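Long-range contact in Methylcobalamin\: coenzyme M methyltransferase (Methanosarcina mazei, PDB 4AY7), which transfers the methyl group of a methylated corrinoid to coenzyme M, a zinc-dependent step in methane formation: residues Val42-His56 with Ile95-Thr107. Residues are numbered along the deposited sequence; the frame is centred on the assembly and turned at random.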
loop_
_atom_site.group_PDB
_atom_site.type_symbol
_atom_site.label_atom_id
_atom_site.label_comp_id
_atom_site.label_asym_id
_atom_site.label_seq_id
_atom_site.Cartn_x
_atom_site.Cartn_y
_atom_site.Cartn_z
ATOM N N VAL A 42 -9.324 14.192 5.663
ATOM C CA VAL A 42 -9.378 15.569 6.135
ATOM C C VAL A 42 -10.248 15.699 7.368
ATOM O O VAL A 42 -9.910 16.475 8.232
ATOM C CB VAL A 42 -9.829 16.544 5.019
ATOM C CG1 VAL A 42 -9.971 17.985 5.526
ATOM C CG2 VAL A 42 -8.866 16.471 3.835
ATOM N N GLU A 43 -11.375 14.993 7.438
ATOM C CA GLU A 43 -12.278 15.059 8.620
ATOM C C GLU A 43 -11.476 14.752 9.899
ATOM O O GLU A 43 -11.617 15.458 10.922
ATOM C CB GLU A 43 -13.489 14.148 8.497
ATOM C CG GLU A 43 -14.398 14.135 9.756
ATOM C CD GLU A 43 -15.799 13.490 9.583
ATOM O OE1 GLU A 43 -16.206 13.039 8.461
ATOM O OE2 GLU A 43 -16.523 13.467 10.625
ATOM N N LEU A 44 -10.609 13.756 9.834
ATOM C CA LEU A 44 -9.837 13.305 11.006
ATOM C C LEU A 44 -8.629 14.241 11.216
ATOM O O LEU A 44 -8.301 14.600 12.370
ATOM C CB LEU A 44 -9.432 11.830 10.895
ATOM C CG LEU A 44 -10.641 10.895 11.059
ATOM C CD1 LEU A 44 -10.205 9.450 11.014
ATOM C CD2 LEU A 44 -11.462 11.231 12.330
ATOM N N MET A 45 -8.055 14.746 10.122
ATOM C CA MET A 45 -6.975 15.758 10.257
ATOM C C MET A 45 -7.516 16.901 11.103
ATOM O O MET A 45 -6.833 17.324 12.000
ATOM C CB MET A 45 -6.523 16.346 8.924
ATOM C CG MET A 45 -5.835 15.332 8.023
ATOM S SD MET A 45 -5.554 16.161 6.460
ATOM C CE MET A 45 -5.350 14.770 5.300
ATOM N N ASP A 46 -8.697 17.391 10.757
ATOM C CA ASP A 46 -9.362 18.475 11.511
ATOM C C ASP A 46 -9.658 18.113 12.980
ATOM O O ASP A 46 -9.342 18.894 13.854
ATOM C CB ASP A 46 -10.641 18.913 10.772
ATOM C CG ASP A 46 -10.323 19.770 9.547
ATOM O OD1 ASP A 46 -9.126 20.038 9.271
ATOM O OD2 ASP A 46 -11.242 20.218 8.851
ATOM N N VAL A 47 -10.216 16.931 13.247
ATOM C CA VAL A 47 -10.650 16.535 14.620
ATOM C C VAL A 47 -9.445 16.494 15.562
ATOM O O VAL A 47 -9.440 17.149 16.611
ATOM C CB VAL A 47 -11.357 15.159 14.639
ATOM C CG1 VAL A 47 -11.533 14.647 16.062
ATOM C CG2 VAL A 47 -12.731 15.175 13.932
ATOM N N VAL A 48 -8.396 15.745 15.153
ATOM C CA VAL A 48 -7.238 15.533 16.024
ATOM C C VAL A 48 -6.080 16.451 15.677
ATOM O O VAL A 48 -4.952 16.250 16.211
ATOM C CB VAL A 48 -6.667 14.113 15.879
ATOM C CG1 VAL A 48 -7.677 13.074 16.369
ATOM C CG2 VAL A 48 -6.248 13.843 14.420
ATOM N N GLY A 49 -6.304 17.481 14.848
ATOM C CA GLY A 49 -5.236 18.485 14.609
ATOM C C GLY A 49 -3.924 17.912 14.076
ATOM O O GLY A 49 -2.791 18.325 14.480
ATOM N N ALA A 50 -4.041 17.020 13.118
ATOM C CA ALA A 50 -2.836 16.428 12.466
ATOM C C ALA A 50 -2.999 16.578 10.963
ATOM O O ALA A 50 -3.157 15.552 10.254
ATOM C CB ALA A 50 -2.695 14.964 12.832
ATOM N N PRO A 51 -2.978 17.829 10.467
ATOM C CA PRO A 51 -3.111 18.005 9.015
ATOM C C PRO A 51 -1.860 17.556 8.227
ATOM O O PRO A 51 -0.759 17.604 8.741
ATOM C CB PRO A 51 -3.284 19.496 8.871
ATOM C CG PRO A 51 -2.446 20.057 9.976
ATOM C CD PRO A 51 -2.728 19.119 11.135
ATOM N N TRP A 52 -2.070 17.216 6.968
ATOM C CA TRP A 52 -0.997 17.262 5.979
ATOM C C TRP A 52 -0.733 18.720 5.727
ATOM O O TRP A 52 -1.655 19.563 5.767
ATOM C CB TRP A 52 -1.444 16.659 4.656
ATOM C CG TRP A 52 -1.821 15.180 4.654
ATOM C CD1 TRP A 52 -1.692 14.243 5.696
ATOM C CD2 TRP A 52 -2.369 14.438 3.530
ATOM N NE1 TRP A 52 -2.103 13.005 5.284
ATOM C CE2 TRP A 52 -2.556 13.054 3.996
ATOM C CE3 TRP A 52 -2.763 14.771 2.238
ATOM C CZ2 TRP A 52 -3.097 12.101 3.217
ATOM C CZ3 TRP A 52 -3.334 13.771 1.449
ATOM C CH2 TRP A 52 -3.433 12.446 1.905
ATOM N N PRO A 53 0.523 19.066 5.410
ATOM C CA PRO A 53 1.698 18.225 5.272
ATOM C C PRO A 53 2.431 17.878 6.547
ATOM O O PRO A 53 3.280 16.992 6.517
ATOM C CB PRO A 53 2.629 19.072 4.396
ATOM C CG PRO A 53 2.225 20.443 4.642
ATOM C CD PRO A 53 0.733 20.397 4.819
ATOM N N GLU A 54 2.129 18.540 7.650
ATOM C CA GLU A 54 2.829 18.295 8.885
ATOM C C GLU A 54 2.771 16.908 9.382
ATOM O O GLU A 54 3.747 16.456 10.011
ATOM C CB GLU A 54 2.302 19.193 10.016
ATOM C CG GLU A 54 2.601 20.676 9.783
ATOM C CD GLU A 54 1.354 21.424 9.264
ATOM O OE1 GLU A 54 0.667 20.916 8.288
ATOM O OE2 GLU A 54 1.039 22.496 9.864
ATOM N N ALA A 55 1.639 16.225 9.159
ATOM C CA ALA A 55 1.506 14.788 9.454
ATOM C C ALA A 55 2.480 13.907 8.621
ATOM O O ALA A 55 2.560 12.709 8.908
ATOM C CB ALA A 55 0.079 14.261 9.277
ATOM N N HIS A 56 3.100 14.453 7.575
ATOM C CA HIS A 56 4.123 13.709 6.836
ATOM C C HIS A 56 5.485 13.833 7.465
ATOM O O HIS A 56 6.362 13.013 7.243
ATOM C CB HIS A 56 4.202 14.153 5.401
ATOM C CG HIS A 56 2.890 14.195 4.631
ATOM N ND1 HIS A 56 2.027 13.137 4.498
ATOM C CD2 HIS A 56 2.415 15.191 3.794
ATOM C CE1 HIS A 56 1.057 13.455 3.642
ATOM N NE2 HIS A 56 1.267 14.761 3.249
ATOM N N ILE A 95 10.925 16.167 -3.425
ATOM C CA ILE A 95 9.477 15.972 -3.252
ATOM C C ILE A 95 8.717 17.308 -3.055
ATOM O O ILE A 95 9.140 18.203 -2.311
ATOM C CB ILE A 95 9.257 15.128 -1.980
ATOM C CG1 ILE A 95 10.048 13.797 -2.021
ATOM C CG2 ILE A 95 7.756 14.878 -1.724
ATOM C CD1 ILE A 95 9.782 12.899 -3.200
ATOM N N ASN A 96 7.595 17.485 -3.761
ATOM C CA ASN A 96 6.672 18.603 -3.483
ATOM C C ASN A 96 5.759 18.079 -2.372
ATOM O O ASN A 96 5.064 17.151 -2.588
ATOM C CB ASN A 96 5.911 19.008 -4.754
ATOM C CG ASN A 96 4.893 20.151 -4.493
ATOM O OD1 ASN A 96 4.192 20.139 -3.462
ATOM N ND2 ASN A 96 4.834 21.130 -5.361
ATOM N N MET A 97 5.828 18.626 -1.151
ATOM C CA MET A 97 5.136 17.993 -0.021
ATOM C C MET A 97 3.592 18.184 -0.045
ATOM O O MET A 97 2.855 17.613 0.783
ATOM C CB MET A 97 5.689 18.538 1.278
ATOM C CG MET A 97 7.101 18.038 1.633
ATOM S SD MET A 97 7.263 16.226 1.620
ATOM C CE MET A 97 6.241 15.824 3.028
ATOM N N GLY A 98 3.088 19.018 -0.931
ATOM C CA GLY A 98 1.630 19.069 -1.146
ATOM C C GLY A 98 0.930 19.842 -0.054
ATOM O O GLY A 98 1.497 20.711 0.578
ATOM N N THR A 99 -0.350 19.576 0.101
ATOM C CA THR A 99 -1.258 20.391 0.914
ATOM C C THR A 99 -2.176 19.471 1.679
ATOM O O THR A 99 -2.141 18.204 1.591
ATOM C CB THR A 99 -2.204 21.223 0.024
ATOM O OG1 THR A 99 -3.050 20.308 -0.705
ATOM C CG2 THR A 99 -1.436 22.128 -0.937
ATOM N N LYS A 100 -3.060 20.127 2.443
ATOM C CA LYS A 100 -3.994 19.405 3.206
ATOM C C LYS A 100 -4.746 18.310 2.414
ATOM O O LYS A 100 -5.065 17.260 2.968
ATOM C CB LYS A 100 -4.985 20.361 3.887
ATOM C CG LYS A 100 -5.557 19.784 5.165
ATOM C CD LYS A 100 -6.585 20.751 5.705
ATOM C CE LYS A 100 -7.263 20.163 6.891
ATOM N NZ LYS A 100 -8.227 21.182 7.410
ATOM N N ASN A 101 -5.036 18.486 1.132
ATOM C CA ASN A 101 -5.674 17.362 0.429
ATOM C C ASN A 101 -4.960 16.856 -0.855
ATOM O O ASN A 101 -5.546 16.119 -1.628
ATOM C CB ASN A 101 -7.141 17.659 0.187
ATOM C CG ASN A 101 -7.346 18.761 -0.771
ATOM O OD1 ASN A 101 -6.763 19.834 -0.627
ATOM N ND2 ASN A 101 -8.194 18.533 -1.758
ATOM N N ARG A 102 -3.688 17.228 -1.044
ATOM C CA ARG A 102 -2.939 16.897 -2.233
ATOM C C ARG A 102 -1.686 16.198 -1.667
ATOM O O ARG A 102 -0.951 16.833 -0.926
ATOM C CB ARG A 102 -2.543 18.197 -2.929
ATOM C CG ARG A 102 -2.262 18.150 -4.421
ATOM C CD ARG A 102 -2.128 19.559 -5.015
ATOM N NE ARG A 102 -0.808 20.056 -4.642
ATOM C CZ ARG A 102 -0.443 21.330 -4.483
ATOM N NH1 ARG A 102 -1.303 22.353 -4.683
ATOM N NH2 ARG A 102 0.810 21.571 -4.076
ATOM N N GLN A 103 -1.516 14.921 -1.984
ATOM C CA GLN A 103 -0.440 14.084 -1.408
ATOM C C GLN A 103 0.920 14.591 -1.912
ATOM O O GLN A 103 0.974 15.158 -2.961
ATOM C CB GLN A 103 -0.570 12.593 -1.833
ATOM C CG GLN A 103 -1.620 11.924 -1.064
ATOM C CD GLN A 103 -1.784 10.467 -1.440
ATOM O OE1 GLN A 103 -2.177 10.145 -2.581
ATOM N NE2 GLN A 103 -1.495 9.577 -0.480
ATOM N N PRO A 104 1.987 14.297 -1.216
ATOM C CA PRO A 104 3.316 14.551 -1.775
ATOM C C PRO A 104 3.546 13.882 -3.112
ATOM O O PRO A 104 3.060 12.800 -3.329
ATOM C CB PRO A 104 4.254 13.946 -0.696
ATOM C CG PRO A 104 3.470 14.147 0.595
ATOM C CD PRO A 104 2.072 13.848 0.182
ATOM N N SER A 105 4.357 14.473 -3.959
ATOM C CA SER A 105 4.663 13.935 -5.260
ATOM C C SER A 105 6.137 14.208 -5.593
ATOM O O SER A 105 6.692 15.232 -5.152
ATOM C CB SER A 105 3.797 14.594 -6.324
ATOM O OG SER A 105 3.939 15.965 -6.236
ATOM N N VAL A 106 6.727 13.300 -6.373
ATOM C CA VAL A 106 8.130 13.524 -6.858
ATOM C C VAL A 106 8.214 14.545 -7.947
ATOM O O VAL A 106 7.604 14.368 -9.013
ATOM C CB VAL A 106 8.778 12.231 -7.344
ATOM C CG1 VAL A 106 10.228 12.541 -7.753
ATOM C CG2 VAL A 106 8.709 11.173 -6.262
ATOM N N THR A 107 9.060 15.560 -7.746
ATOM C CA THR A 107 9.341 16.540 -8.783
ATOM C C THR A 107 10.724 16.492 -9.377
ATOM O O THR A 107 10.903 16.951 -10.471
ATOM C CB THR A 107 9.113 17.985 -8.307
ATOM O OG1 THR A 107 10.034 18.349 -7.239
ATOM C CG2 THR A 107 7.644 18.120 -7.924
HETATM O O HOH W 1 0.394 16.602 1.716
#
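The beta hairpin that carries the coenzyme M-binding Gln103 lies with its loop across 42-56, where Trp52 and His56 receive it. Trp52 turns the rim of its indole toward the Thr99-Arg102 type I turn. Thr99 O sits at the ring edge, 3.5 Å from Trp52 CE3, and Gln103 CG packs 3.5 Å from Trp52 CH2. The two indole faces are taken by residues of its own segment, Met45 CE over the centre of one and His56 CE1 toward the rim of the other. Met45, slim and unbranched, reaches past Lys100 running the opposite way, and its SD accepts a weak hydrogen bond from Trp52 N. Lys100 needs its length: CG anti to the backbone N (chi1 -153°) and an extended chain carry NZ past Val42 CG1 to a salt bridge with Asp46 OD1 (Lys100 NZ to Asp46 OD1 2.4 Å, so short that the exact distance is doubtful).

Farther back from the turn, the flat imidazole of His56 takes Pro104 CG over one face, a CH-pi contact 3.7 Å from the ring centroid, while Met97, bent at chi2 and chi3, brings CE to 3.5 Å from His56 CB. In the ring plane, His56 NE2 meets a water that also lies within hydrogen-bonding distance of Met97 O and Arg102 O, linking both arms of the hairpin to the imidazole. A leucine in place of His56 would probably leave this water without its side-chain mate and Pro104 without a flat ring to cover. Gly98, with positive phi, has no room for a CB beside Arg102 O. Gln103 NE2 bonds to Tyr82 O, and its side chain and Trp52 both touch Gln38, another residue that binds coenzyme M, consistent with a substrate-pocket wall at the mouth of a URO-D-type TIM barrel.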